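Local coordinates for GTP-binding protein (Thermus thermophilus, PDB 2DBY) that probably hydrolyses ATP and binds the 70S ribosome and its 50S subunit, and here holds GDP in its nucleotide pocket, at residues Leu2-Val7 / Val71-Ile76; Gly41-Glu46 / Gly270-Ala275; Val67-Glu72 / Ala277-Leu282; Ala102-Leu107 / Ile205-Val210; Pro179-Pro184 / Leu232-Glu237. One frame throughout, in Å; residues are numbered along the deposited sequence.

Interactions 1 to 4 all reach one mixed sheet, whose strands from 3-7 to 237-241 belong to the OBG-type GTPase domain. Interaction 1 pairs strands 3-7 and 66-75, interaction 4 pairs strands 102-108 and 204-209, and strand 3-7 hydrogen-bonds to strand 102-108 between them; the two centres are about 11 Å apart. Interactions 2 and 3, with centres about 7 Å apart, lay successive parts of helix 270-281 against strands 40-44 and 66-75, so a late helix returns to strands from early in the chain. Interactions 4 and 5 are nested in the long loop this return closes. Interaction 5, its centre about 15 Å from that of interaction 4, joins a peripheral loop to the end of helix 222-234, while the sheet carries residues to the GDP pocket.

Interaction 1 of 5, residues Leu2-Val7 / Val71-Ile76; sequences LAVGIV and VEFVDI
Val4 is held to the neighbouring strand through both its backbone polar atoms: its N donates to Glu72 O (2.9 Å) and its O accepts from Val74 N (2.8 Å). The ladder continues with Ile6, whose N reaches Val74 O at 2.7 Å and whose O receives Ile76 N. This is the regular pattern of parallel strands, in which one residue bonds to the two that flank its opposite number. Where the strands begin to part, a water takes over, donating to Leu2 O and accepting from Glu72 N.

On the face shared by Val4, Ile6 and Phe73, the valine lies alongside the phenylalanine, its CB 3.6 Å from ring atom CD2. CG1 of Val4, anti to the backbone N (chi1 178°), comes beside ring atom CE2, and Ile6 CD1 approaches CD2 obliquely. An alanine in place of Val4 would probably leave a gap beside the ring of Phe73 and give it more freedom to shift. Gly5 suits the other face, because a beta carbon there would collide with Ile76 CG1, which rests 3.7 Å from Gly5 CA. Asp75, at the strand's end, forms a salt bridge with Lys14 of the P-loop. With N and O of Val4 and Ile6 all spent on the neighbouring strand and mostly apolar side chains facing each other, the pair leads its one paired charge, Asp75, to a lysine that binds GDP.

Interaction 2 of 5, residues Gly41-Glu46 / Gly270-Ala275; sequences GVVPLE and GLQRLA
Gln272 reaches from its helix to the backbone of Pro44 and Glu46 and grips it with both ends of its amide. NE2 donates to Pro44 O at 2.9 Å, with the acceptor lying in the amide plane, and OE1 accepts from Glu46 N at 2.9 Å in a nearly straight bond (171°) whose donor is tilted from the carbonyl plane. A glutamine suits this place because one flat group offers a donor and an acceptor to two nearby backbone groups. The carboxylate of Glu46 stacks on that amide, their planes 11° apart, with OE2 3.8 Å from Gln272 CD. Beside the amide, Val43 CG1 touches NE2 at 3.7 Å and also meets Ala275 CB, against which Leu45 CD2 packs as well, at 4.0 Å.

This is helix-on-sheet packing: helix 270-281 crosses the strand, the short axes at 104°, and the small Ala275 lets the backbones come near. The amide is placed by a side chain bent at its second torsion (chi2 -60°). Farther out, Glu46 forms a salt bridge with Arg258, Ser269 OG takes the backbone N of Gln272, and Leu271 packs onto Leu17, Leu21 and Ala24 of helix 14-25.

Interaction 3 of 5, residues Val67-Glu72 / Ala277-Leu282; sequences VPTHVE and AGYRAL. With FMT (formic acid), chain E.
Apolar contacts carry the join between Val71 and the helix. Val71 CG2 lies 3.6 Å from Tyr279 CD1, the two side chains crossing at a slant, while CG1, anti to the backbone N (chi1 179°), comes beside Gly278 and Leu282, with Leu282 CD1 at 4.4 Å. The branched valine thus serves two sets of neighbours at once, and Gly278 suits the approach, since a beta carbon would sit tightly against Val71 CG1.

At the far end of the tyrosine the contact is a van der Waals touch between methyl and hydroxyl, Thr69 CG2 lying 3.8 Å from Tyr279 OH. His70 O lies at the edge of the same ring, near its plane.

Hydrogen bonds belong to the surroundings. Tyr279 OH bonds with Thr286 and Thr299, and Thr69 OG1 also bonds with Thr299. On the other side of the strand, His70 ND1 donates to O1 of a formic acid molecule (2.8 Å, 173°), probably from the crystallisation liquor.

Strand 66-75 is covered here by the last turns of helix 270-281, the short axes 73° apart. Helix and strand therefore meet along a hydrocarbon seam, and the tyrosine's polar end is fixed by threonine hydroxyls at its margin.

Interaction 4 of 5, residues Ala102-Leu107 / Ile205-Val210; sequences AIAHVL and IYVANV. With GDP (guanosine-5'-diphosphate), chain B; FMT (formic acid), chain C.
One face of the Tyr206 ring carries Leu107 CD1, 4.3 Å from the ring centroid and 24° off its normal, a CH-pi contact offset toward the rim. The other methyl of the same leucine, CD2, lies over a face of the His105 ring, so one forked side chain touches a face of each ring. A formic acid molecule, probably from the crystallisation liquor, sits at the edges of both: His105 ND1 donates to its O1 at 2.9 Å, and Tyr206 CE2 is 3.8 Å from the same oxygen.

On the reverse face Ala104, Val106, Ile205 and Val207 pack as aliphatic groups, Ala104 CB meeting Val207 CG2 at 4.0 Å, and Val106 CG1 also meets Asn209 CB. Five backbone bonds join the strands in the parallel pairing of a P-loop GTPase sheet.

Asn209, which binds GDP, lies at the strand end, consistent with the base-recognising asparagine of the G4 motif: its OD1 is 3.1 Å from GDP O6 and its ND2 is 3.2 Å from N7. ND2 also bonds to Val12 O and OD1 to Ala243 N, which fixes the amide's rotation. Strand 102-108 continues the sheet to strand 3-7, while helix 124-156 covers His105 and Leu107, and helix 222-234 joins it in covering Tyr206.

Interaction 5 of 5, residues Pro179-Pro184 / Leu232-Glu237; sequences PARTFP and LEEGAE
Arg181 lays its aliphatic chain over Glu234 O, with CD at 3.3 Å and CG at 3.4 Å from that oxygen, and turns its guanidinium edge to the same atom at the end of helix 222-234. There NH1 donates to Glu234 O at 2.9 Å; the acceptor is in the guanidinium plane and offers a lone pair in its own carbonyl plane. The carbonyl belongs to the helix's last turn, where acceptors lack the next turn's amides, so a long cationic donor suits the spot. A bend at chi3 (78°) helps bring one face of the guanidinium over Pro179 CB.

Glu234 OE2 rests near Pro179 CD at 3.4 Å and stays 4.1 Å from Arg181 NH1, too far for a salt bridge. Thr182 CG2 packs 3.5 Å from Gly235 N; the glycine, with positive phi (68°), leaves the helix where a beta carbon would strike that methyl. A water bridges Thr182 OG1 and Glu233 O, and OG1 also bonds to His173.

Arg181 NH2 forms a salt bridge with Glu132, and NE bonds to Lys202 O. A leucine in place of Arg181 would probably leave Glu234 O without this donor and remove the positive charge now paired with Glu132. A directed hydrogen bond and a water bridge thus join this surface loop to the helix end, while the arginine's charge is met by Glu132.

Interaction 1 of 5, residues Leu2-Val7 / Val71-Ile76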
# COMPACT_ATOMS: atom_id res chain seq x y z
N LEU A 2 -0.94 -7.78 3.66
CA LEU A 2 -1.34 -6.66 2.81
C LEU A 2 -0.78 -5.45 3.55
O LEU A 2 -1.51 -4.69 4.20
CB LEU A 2 -2.87 -6.56 2.76
CG LEU A 2 -3.33 -5.58 1.69
CD1 LEU A 2 -2.81 -6.03 0.32
CD2 LEU A 2 -4.83 -5.49 1.71
N ALA A 3 0.54 -5.27 3.47
CA ALA A 3 1.18 -4.20 4.20
C ALA A 3 2.42 -3.69 3.47
O ALA A 3 2.94 -4.35 2.57
CB ALA A 3 1.59 -4.70 5.60
N VAL A 4 2.88 -2.53 3.90
CA VAL A 4 4.07 -1.90 3.33
C VAL A 4 5.20 -2.08 4.35
O VAL A 4 5.06 -1.70 5.52
CB VAL A 4 3.86 -0.39 3.10
CG1 VAL A 4 5.15 0.25 2.55
CG2 VAL A 4 2.67 -0.17 2.15
N GLY A 5 6.31 -2.65 3.91
CA GLY A 5 7.44 -2.85 4.80
C GLY A 5 8.39 -1.66 4.69
O GLY A 5 8.85 -1.35 3.59
N ILE A 6 8.66 -0.99 5.81
CA ILE A 6 9.55 0.17 5.83
C ILE A 6 10.96 -0.28 6.14
O ILE A 6 11.21 -0.90 7.19
CB ILE A 6 9.10 1.22 6.88
CG1 ILE A 6 7.66 1.65 6.57
CG2 ILE A 6 10.07 2.45 6.84
CD1 ILE A 6 7.17 2.82 7.39
N VAL A 7 11.90 0.03 5.24
CA VAL A 7 13.28 -0.37 5.45
C VAL A 7 14.19 0.83 5.48
O VAL A 7 13.84 1.90 4.99
CB VAL A 7 13.77 -1.36 4.36
CG1 VAL A 7 12.81 -2.51 4.23
CG2 VAL A 7 13.92 -0.66 3.05
N VAL A 71 -4.01 1.88 6.36
CA VAL A 71 -2.94 1.23 5.61
C VAL A 71 -1.94 0.71 6.64
O VAL A 71 -1.51 1.46 7.52
CB VAL A 71 -2.21 2.21 4.67
CG1 VAL A 71 -1.07 1.46 3.93
CG2 VAL A 71 -3.18 2.80 3.68
N GLU A 72 -1.58 -0.57 6.52
CA GLU A 72 -0.66 -1.21 7.47
C GLU A 72 0.81 -1.09 7.05
O GLU A 72 1.13 -1.29 5.88
CB GLU A 72 -1.05 -2.68 7.59
CG GLU A 72 -0.24 -3.50 8.60
CD GLU A 72 -0.85 -4.88 8.80
OE1 GLU A 72 -1.91 -4.97 9.43
OE2 GLU A 72 -0.26 -5.86 8.33
N PHE A 73 1.67 -0.78 8.01
CA PHE A 73 3.10 -0.60 7.78
C PHE A 73 3.86 -1.49 8.75
O PHE A 73 3.46 -1.61 9.91
CB PHE A 73 3.51 0.85 8.02
CG PHE A 73 3.06 1.79 6.93
CD1 PHE A 73 1.85 2.47 7.03
CD2 PHE A 73 3.84 1.96 5.79
CE1 PHE A 73 1.42 3.31 6.00
CE2 PHE A 73 3.42 2.79 4.75
CZ PHE A 73 2.21 3.47 4.85
N VAL A 74 4.95 -2.09 8.28
CA VAL A 74 5.76 -2.96 9.12
C VAL A 74 7.18 -2.41 9.21
O VAL A 74 7.76 -2.03 8.18
CB VAL A 74 5.83 -4.36 8.50
CG1 VAL A 74 6.68 -5.28 9.40
CG2 VAL A 74 4.44 -4.90 8.30
N ASP A 75 7.74 -2.33 10.42
CA ASP A 75 9.11 -1.87 10.57
C ASP A 75 9.91 -3.12 10.28
O ASP A 75 9.96 -4.02 11.13
CB ASP A 75 9.40 -1.42 12.01
CG ASP A 75 10.84 -0.91 12.19
OD1 ASP A 75 11.64 -1.01 11.24
OD2 ASP A 75 11.16 -0.40 13.29
N ILE A 76 10.55 -3.16 9.11
CA ILE A 76 11.31 -4.34 8.71
C ILE A 76 12.58 -4.37 9.48
O ILE A 76 13.42 -3.47 9.40
CB ILE A 76 11.63 -4.35 7.22
CG1 ILE A 76 10.33 -4.48 6.40
CG2 ILE A 76 12.60 -5.52 6.92
CD1 ILE A 76 9.63 -5.82 6.50
O HOH W 1 -2.76 -2.24 4.51

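Interaction 2 of 5, residues Gly41-Glu46 / Gly270-Ala275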
# COMPACT_ATOMS: atom_id res chain seq x y z
N GLY A 41 1.81 -1.78 12.51
CA GLY A 41 0.77 -0.87 12.95
C GLY A 41 0.08 -0.32 11.72
O GLY A 41 0.50 -0.62 10.60
N VAL A 42 -0.96 0.47 11.91
CA VAL A 42 -1.66 1.03 10.76
C VAL A 42 -1.79 2.54 10.88
O VAL A 42 -1.67 3.11 11.98
CB VAL A 42 -3.07 0.44 10.60
CG1 VAL A 42 -3.00 -1.07 10.47
CG2 VAL A 42 -3.93 0.82 11.77
N VAL A 43 -2.03 3.18 9.75
CA VAL A 43 -2.23 4.62 9.71
C VAL A 43 -3.65 4.83 9.20
O VAL A 43 -3.95 4.45 8.08
CB VAL A 43 -1.26 5.33 8.73
CG1 VAL A 43 -1.58 6.84 8.68
CG2 VAL A 43 0.20 5.12 9.16
N PRO A 44 -4.55 5.39 10.03
CA PRO A 44 -5.93 5.62 9.59
C PRO A 44 -5.87 6.57 8.37
O PRO A 44 -5.17 7.59 8.40
CB PRO A 44 -6.57 6.30 10.80
CG PRO A 44 -5.80 5.74 11.98
CD PRO A 44 -4.36 5.78 11.44
N LEU A 45 -6.62 6.24 7.31
CA LEU A 45 -6.63 7.02 6.07
C LEU A 45 -7.74 8.05 6.17
O LEU A 45 -8.90 7.71 6.32
CB LEU A 45 -6.92 6.10 4.88
CG LEU A 45 -5.89 5.84 3.78
CD1 LEU A 45 -6.64 5.21 2.60
CD2 LEU A 45 -5.20 7.14 3.35
N GLU A 46 -7.37 9.32 6.09
CA GLU A 46 -8.37 10.37 6.16
C GLU A 46 -9.10 10.38 4.84
O GLU A 46 -8.50 10.19 3.78
CB GLU A 46 -7.68 11.72 6.44
CG GLU A 46 -7.25 11.81 7.89
CD GLU A 46 -6.32 12.96 8.21
OE1 GLU A 46 -6.40 14.00 7.54
OE2 GLU A 46 -5.51 12.81 9.15
N GLY A 270 2.85 14.15 6.29
CA GLY A 270 3.69 13.22 5.57
C GLY A 270 3.17 11.82 5.79
O GLY A 270 3.29 10.99 4.91
N LEU A 271 2.60 11.55 6.96
CA LEU A 271 2.07 10.22 7.20
C LEU A 271 0.89 9.96 6.31
O LEU A 271 0.74 8.84 5.81
CB LEU A 271 1.65 10.02 8.66
CG LEU A 271 2.72 9.86 9.73
CD1 LEU A 271 1.99 9.30 10.98
CD2 LEU A 271 3.82 8.93 9.31
N GLN A 272 0.04 10.97 6.08
CA GLN A 272 -1.10 10.73 5.19
C GLN A 272 -0.60 10.52 3.76
O GLN A 272 -1.11 9.66 3.04
CB GLN A 272 -2.10 11.91 5.24
CG GLN A 272 -2.96 11.88 6.50
CD GLN A 272 -3.79 10.60 6.61
OE1 GLN A 272 -4.61 10.29 5.75
NE2 GLN A 272 -3.56 9.84 7.67
N ARG A 273 0.36 11.33 3.33
CA ARG A 273 0.91 11.17 1.99
C ARG A 273 1.50 9.78 1.82
O ARG A 273 1.35 9.16 0.77
CB ARG A 273 2.00 12.20 1.72
CG ARG A 273 1.54 13.64 1.53
CD ARG A 273 2.77 14.56 1.66
NE ARG A 273 2.59 15.86 1.02
CZ ARG A 273 2.58 16.05 -0.30
NH1 ARG A 273 2.73 15.02 -1.13
NH2 ARG A 273 2.43 17.28 -0.79
N LEU A 274 2.20 9.31 2.86
CA LEU A 274 2.81 7.98 2.81
C LEU A 274 1.73 6.90 2.78
O LEU A 274 1.83 5.92 2.06
CB LEU A 274 3.73 7.76 4.03
CG LEU A 274 4.43 6.40 4.11
CD1 LEU A 274 5.34 6.18 2.90
CD2 LEU A 274 5.26 6.38 5.41
N ALA A 275 0.68 7.09 3.57
CA ALA A 275 -0.41 6.13 3.58
C ALA A 275 -1.06 6.04 2.19
O ALA A 275 -1.37 4.95 1.70
CB ALA A 275 -1.47 6.54 4.66

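Interaction 3 of 5, residues Val67-Glu72 / Ala277-Leu282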
# COMPACT_ATOMS: atom_id res chain seq x y z
N VAL A 67 -16.31 5.74 10.15
CA VAL A 67 -15.26 4.77 10.45
C VAL A 67 -14.32 4.73 9.25
O VAL A 67 -14.69 4.24 8.18
CB VAL A 67 -15.83 3.35 10.67
CG1 VAL A 67 -14.69 2.39 11.04
CG2 VAL A 67 -16.88 3.37 11.79
N PRO A 68 -13.10 5.25 9.40
CA PRO A 68 -12.23 5.20 8.22
C PRO A 68 -11.53 3.87 8.09
O PRO A 68 -11.57 3.03 9.01
CB PRO A 68 -11.22 6.31 8.48
CG PRO A 68 -11.03 6.21 9.98
CD PRO A 68 -12.44 5.95 10.53
N THR A 69 -10.90 3.67 6.94
CA THR A 69 -10.09 2.47 6.75
C THR A 69 -8.64 2.88 7.11
O THR A 69 -8.43 3.93 7.73
CB THR A 69 -10.22 1.90 5.31
OG1 THR A 69 -9.47 0.68 5.21
CG2 THR A 69 -9.70 2.90 4.24
N HIS A 70 -7.65 2.08 6.73
CA HIS A 70 -6.27 2.35 7.09
C HIS A 70 -5.30 1.60 6.19
O HIS A 70 -5.72 0.78 5.35
CB HIS A 70 -6.06 1.90 8.54
CG HIS A 70 -6.44 0.46 8.79
ND1 HIS A 70 -7.31 0.08 9.78
CD2 HIS A 70 -6.06 -0.68 8.16
CE1 HIS A 70 -7.46 -1.24 9.76
NE2 HIS A 70 -6.71 -1.72 8.78
N VAL A 71 -4.01 1.88 6.36
CA VAL A 71 -2.94 1.23 5.61
C VAL A 71 -1.94 0.71 6.64
O VAL A 71 -1.51 1.46 7.52
CB VAL A 71 -2.21 2.21 4.67
CG1 VAL A 71 -1.07 1.46 3.93
CG2 VAL A 71 -3.18 2.80 3.68
N GLU A 72 -1.58 -0.57 6.52
CA GLU A 72 -0.66 -1.21 7.47
C GLU A 72 0.81 -1.09 7.05
O GLU A 72 1.13 -1.29 5.88
CB GLU A 72 -1.05 -2.68 7.59
CG GLU A 72 -0.24 -3.50 8.60
CD GLU A 72 -0.85 -4.88 8.80
OE1 GLU A 72 -1.91 -4.97 9.43
OE2 GLU A 72 -0.26 -5.86 8.33
N ALA A 277 0.38 6.77 -0.64
CA ALA A 277 1.35 6.18 -1.56
C ALA A 277 1.34 4.66 -1.34
O ALA A 277 1.44 3.89 -2.29
CB ALA A 277 2.77 6.74 -1.32
N GLY A 278 1.19 4.25 -0.08
CA GLY A 278 1.14 2.82 0.21
C GLY A 278 -0.13 2.20 -0.36
O GLY A 278 -0.12 1.08 -0.87
N TYR A 279 -1.24 2.92 -0.26
CA TYR A 279 -2.51 2.43 -0.78
C TYR A 279 -2.35 2.16 -2.27
O TYR A 279 -2.79 1.12 -2.77
CB TYR A 279 -3.60 3.50 -0.58
CG TYR A 279 -5.00 2.95 -0.30
CD1 TYR A 279 -5.25 2.19 0.85
CD2 TYR A 279 -6.08 3.28 -1.12
CE1 TYR A 279 -6.54 1.78 1.18
CE2 TYR A 279 -7.38 2.88 -0.80
CZ TYR A 279 -7.60 2.14 0.35
OH TYR A 279 -8.87 1.78 0.72
N ARG A 280 -1.70 3.08 -2.99
CA ARG A 280 -1.48 2.91 -4.42
C ARG A 280 -0.53 1.76 -4.71
O ARG A 280 -0.76 0.98 -5.63
CB ARG A 280 -0.90 4.19 -5.05
CG ARG A 280 -1.89 5.37 -5.11
CD ARG A 280 -1.34 6.51 -5.95
NE ARG A 280 -0.18 7.17 -5.33
CZ ARG A 280 -0.27 8.14 -4.42
NH1 ARG A 280 -1.46 8.58 -4.01
NH2 ARG A 280 0.82 8.67 -3.93
N ALA A 281 0.53 1.65 -3.92
CA ALA A 281 1.51 0.59 -4.13
C ALA A 281 0.88 -0.78 -3.96
O ALA A 281 1.20 -1.73 -4.70
CB ALA A 281 2.69 0.74 -3.14
N LEU A 282 -0.03 -0.89 -3.00
CA LEU A 282 -0.70 -2.16 -2.72
C LEU A 282 -1.88 -2.39 -3.69
O LEU A 282 -2.57 -3.41 -3.60
CB LEU A 282 -1.19 -2.20 -1.27
CG LEU A 282 -0.09 -2.19 -0.20
CD1 LEU A 282 -0.67 -2.04 1.22
CD2 LEU A 282 0.72 -3.46 -0.31
C FMT E . -8.67 2.99 11.13
O1 FMT E . -8.72 1.82 11.42
O2 FMT E . -9.07 3.92 12.00

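Interaction 4 of 5, residues Ala102-Leu107 / Ile205-Val210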
# COMPACT_ATOMS: atom_id res chain seq x y z
N ALA A 102 4.64 -4.57 -0.38
CA ALA A 102 5.36 -3.44 -0.96
C ALA A 102 6.43 -3.01 0.02
O ALA A 102 6.37 -3.36 1.21
CB ALA A 102 4.37 -2.25 -1.27
N ILE A 103 7.41 -2.25 -0.47
CA ILE A 103 8.54 -1.81 0.33
C ILE A 103 8.65 -0.28 0.27
O ILE A 103 8.50 0.32 -0.80
CB ILE A 103 9.86 -2.42 -0.25
CG1 ILE A 103 9.80 -3.95 -0.15
CG2 ILE A 103 11.07 -1.82 0.47
CD1 ILE A 103 10.97 -4.66 -0.83
N ALA A 104 8.91 0.35 1.41
CA ALA A 104 9.10 1.79 1.43
C ALA A 104 10.49 1.94 2.05
O ALA A 104 10.73 1.54 3.20
CB ALA A 104 8.02 2.47 2.30
N HIS A 105 11.42 2.51 1.29
CA HIS A 105 12.80 2.63 1.74
C HIS A 105 13.07 4.08 2.11
O HIS A 105 13.00 4.97 1.27
CB HIS A 105 13.74 2.17 0.59
CG HIS A 105 15.20 2.06 0.97
ND1 HIS A 105 16.11 1.33 0.24
CD2 HIS A 105 15.89 2.57 2.03
CE1 HIS A 105 17.30 1.40 0.81
NE2 HIS A 105 17.19 2.15 1.90
N VAL A 106 13.41 4.30 3.38
CA VAL A 106 13.68 5.65 3.88
C VAL A 106 15.12 6.00 3.50
O VAL A 106 16.06 5.27 3.83
CB VAL A 106 13.53 5.71 5.41
CG1 VAL A 106 13.83 7.14 5.92
CG2 VAL A 106 12.10 5.27 5.80
N LEU A 107 15.28 7.12 2.82
CA LEU A 107 16.59 7.57 2.35
C LEU A 107 16.83 8.97 2.93
O LEU A 107 15.97 9.85 2.81
CB LEU A 107 16.57 7.62 0.82
CG LEU A 107 16.31 6.29 0.12
CD1 LEU A 107 16.11 6.55 -1.39
CD2 LEU A 107 17.53 5.37 0.34
N ILE A 205 8.47 2.27 -2.80
CA ILE A 205 8.30 3.72 -2.59
C ILE A 205 9.62 4.20 -1.98
O ILE A 205 10.08 3.62 -1.00
CB ILE A 205 7.20 4.02 -1.55
CG1 ILE A 205 5.85 3.51 -2.04
CG2 ILE A 205 7.14 5.55 -1.28
CD1 ILE A 205 4.87 3.32 -0.87
N TYR A 206 10.25 5.21 -2.55
CA TYR A 206 11.47 5.74 -1.95
C TYR A 206 10.93 6.89 -1.09
O TYR A 206 10.26 7.77 -1.62
CB TYR A 206 12.40 6.32 -3.00
CG TYR A 206 13.24 5.31 -3.76
CD1 TYR A 206 13.86 5.67 -4.95
CD2 TYR A 206 13.44 4.03 -3.28
CE1 TYR A 206 14.65 4.78 -5.65
CE2 TYR A 206 14.25 3.11 -3.96
CZ TYR A 206 14.85 3.51 -5.16
OH TYR A 206 15.65 2.63 -5.85
N VAL A 207 11.21 6.86 0.21
CA VAL A 207 10.72 7.90 1.11
C VAL A 207 11.91 8.83 1.37
O VAL A 207 12.83 8.49 2.11
CB VAL A 207 10.25 7.27 2.46
CG1 VAL A 207 9.74 8.36 3.40
CG2 VAL A 207 9.14 6.26 2.19
N ALA A 208 11.89 9.99 0.72
CA ALA A 208 12.98 10.96 0.87
C ALA A 208 12.77 11.74 2.16
O ALA A 208 11.84 12.56 2.23
CB ALA A 208 13.03 11.92 -0.34
N ASN A 209 13.59 11.47 3.16
CA ASN A 209 13.49 12.17 4.46
C ASN A 209 14.27 13.47 4.33
O ASN A 209 15.47 13.47 4.06
CB ASN A 209 14.08 11.31 5.57
CG ASN A 209 13.77 11.86 6.95
OD1 ASN A 209 12.89 12.72 7.11
ND2 ASN A 209 14.47 11.37 7.95
N VAL A 210 13.57 14.59 4.51
CA VAL A 210 14.18 15.89 4.37
C VAL A 210 13.94 16.79 5.59
O VAL A 210 13.15 16.45 6.46
CB VAL A 210 13.60 16.66 3.14
CG1 VAL A 210 13.90 15.90 1.86
CG2 VAL A 210 12.07 16.84 3.27
PB GDP B . 17.45 5.43 12.17
O1B GDP B . 18.88 5.00 12.51
O2B GDP B . 17.15 5.24 10.58
O3B GDP B . 16.34 5.06 13.15
O3A GDP B . 17.54 7.06 12.30
PA GDP B . 16.96 8.03 13.46
O1A GDP B . 15.50 7.89 13.54
O2A GDP B . 17.63 7.66 14.87
O5' GDP B . 17.32 9.55 13.06
C5' GDP B . 18.74 9.71 13.03
C4' GDP B . 19.08 11.19 13.35
O4' GDP B . 18.49 12.13 12.37
C3' GDP B . 18.55 11.69 14.69
O3' GDP B . 19.27 12.42 15.68
C2' GDP B . 17.15 12.23 14.31
O2' GDP B . 16.83 13.25 15.28
C1' GDP B . 17.50 13.01 13.05
N9 GDP B . 16.34 13.19 12.13
C8 GDP B . 15.48 12.21 11.68
N7 GDP B . 14.59 12.72 10.87
C5 GDP B . 14.81 14.06 10.75
C6 GDP B . 14.19 15.12 10.01
O6 GDP B . 13.22 14.89 9.32
N1 GDP B . 14.70 16.40 10.12
C2 GDP B . 15.80 16.65 10.92
N2 GDP B . 16.29 17.93 11.00
N3 GDP B . 16.39 15.67 11.61
C4 GDP B . 15.94 14.38 11.55
C FMT C . 14.88 -0.56 -1.99
O1 FMT C . 15.89 0.01 -2.38
O2 FMT C . 14.31 -1.56 -2.73

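Interaction 5 of 5, residues Pro179-Pro184 / Leu232-Glu237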
# COMPACT_ATOMS: atom_id res chain seq x y z
N PRO A 179 15.56 -4.71 -11.39
CA PRO A 179 14.52 -5.38 -10.61
C PRO A 179 13.39 -5.99 -11.41
O PRO A 179 13.03 -5.47 -12.47
CB PRO A 179 14.01 -4.26 -9.69
CG PRO A 179 14.18 -3.02 -10.57
CD PRO A 179 15.46 -3.23 -11.32
N ALA A 180 12.78 -7.05 -10.88
CA ALA A 180 11.69 -7.70 -11.59
C ALA A 180 10.53 -6.71 -11.81
O ALA A 180 9.82 -6.80 -12.80
CB ALA A 180 11.19 -8.95 -10.83
N ARG A 181 10.39 -5.72 -10.93
CA ARG A 181 9.26 -4.81 -11.06
C ARG A 181 9.29 -3.94 -12.34
O ARG A 181 8.24 -3.45 -12.77
CB ARG A 181 9.12 -3.91 -9.81
CG ARG A 181 10.10 -2.70 -9.78
CD ARG A 181 10.10 -2.06 -8.36
NE ARG A 181 10.89 -2.83 -7.39
CZ ARG A 181 12.18 -2.64 -7.13
NH1 ARG A 181 12.88 -1.69 -7.74
NH2 ARG A 181 12.80 -3.40 -6.24
N THR A 182 10.47 -3.78 -12.95
CA THR A 182 10.55 -2.98 -14.19
C THR A 182 10.53 -3.84 -15.44
O THR A 182 10.66 -3.32 -16.55
CB THR A 182 11.80 -2.10 -14.26
OG1 THR A 182 12.99 -2.89 -14.09
CG2 THR A 182 11.74 -0.98 -13.20
N PHE A 183 10.41 -5.15 -15.29
CA PHE A 183 10.34 -6.01 -16.47
C PHE A 183 8.98 -5.75 -17.12
O PHE A 183 7.97 -5.62 -16.43
CB PHE A 183 10.47 -7.48 -16.06
CG PHE A 183 10.76 -8.40 -17.22
CD1 PHE A 183 12.07 -8.56 -17.66
CD2 PHE A 183 9.73 -9.06 -17.87
CE1 PHE A 183 12.36 -9.37 -18.76
CE2 PHE A 183 10.00 -9.88 -18.98
CZ PHE A 183 11.32 -10.04 -19.43
N PRO A 184 8.93 -5.63 -18.46
CA PRO A 184 7.64 -5.37 -19.11
C PRO A 184 6.59 -6.42 -18.78
O PRO A 184 6.88 -7.62 -18.76
CB PRO A 184 7.96 -5.39 -20.61
CG PRO A 184 9.40 -5.06 -20.69
CD PRO A 184 10.02 -5.75 -19.45
N LEU A 232 13.07 6.53 -11.17
CA LEU A 232 12.59 6.27 -12.53
C LEU A 232 13.24 5.02 -13.10
O LEU A 232 12.58 4.25 -13.80
CB LEU A 232 12.86 7.48 -13.44
CG LEU A 232 12.10 7.46 -14.76
CD1 LEU A 232 10.59 7.44 -14.46
CD2 LEU A 232 12.48 8.71 -15.59
N GLU A 233 14.51 4.80 -12.76
CA GLU A 233 15.25 3.63 -13.24
C GLU A 233 14.79 2.36 -12.55
O GLU A 233 14.78 1.29 -13.14
CB GLU A 233 16.75 3.78 -13.00
CG GLU A 233 17.36 4.94 -13.73
CD GLU A 233 18.85 5.01 -13.53
OE1 GLU A 233 19.51 5.77 -14.26
OE2 GLU A 233 19.38 4.30 -12.64
N GLU A 234 14.41 2.49 -11.29
CA GLU A 234 13.98 1.32 -10.52
C GLU A 234 12.48 1.05 -10.49
O GLU A 234 12.04 0.09 -9.85
CB GLU A 234 14.50 1.47 -9.07
CG GLU A 234 16.04 1.56 -8.98
CD GLU A 234 16.76 0.38 -9.64
OE1 GLU A 234 17.58 0.61 -10.56
OE2 GLU A 234 16.53 -0.78 -9.25
N GLY A 235 11.69 1.90 -11.17
CA GLY A 235 10.24 1.70 -11.18
C GLY A 235 9.60 1.96 -9.82
O GLY A 235 8.57 1.36 -9.49
N ALA A 236 10.19 2.85 -9.03
CA ALA A 236 9.68 3.19 -7.68
C ALA A 236 8.97 4.55 -7.71
O ALA A 236 9.18 5.36 -8.62
CB ALA A 236 10.86 3.25 -6.69
N GLU A 237 8.13 4.80 -6.70
CA GLU A 237 7.45 6.09 -6.59
C GLU A 237 8.20 6.81 -5.48
O GLU A 237 8.89 6.17 -4.70
CB GLU A 237 6.00 5.90 -6.18
CG GLU A 237 5.15 5.29 -7.29
CD GLU A 237 5.26 6.09 -8.58
OE1 GLU A 237 5.07 7.32 -8.54
OE2 GLU A 237 5.55 5.48 -9.64
O HOH W 2 15.38 -1.22 -14.21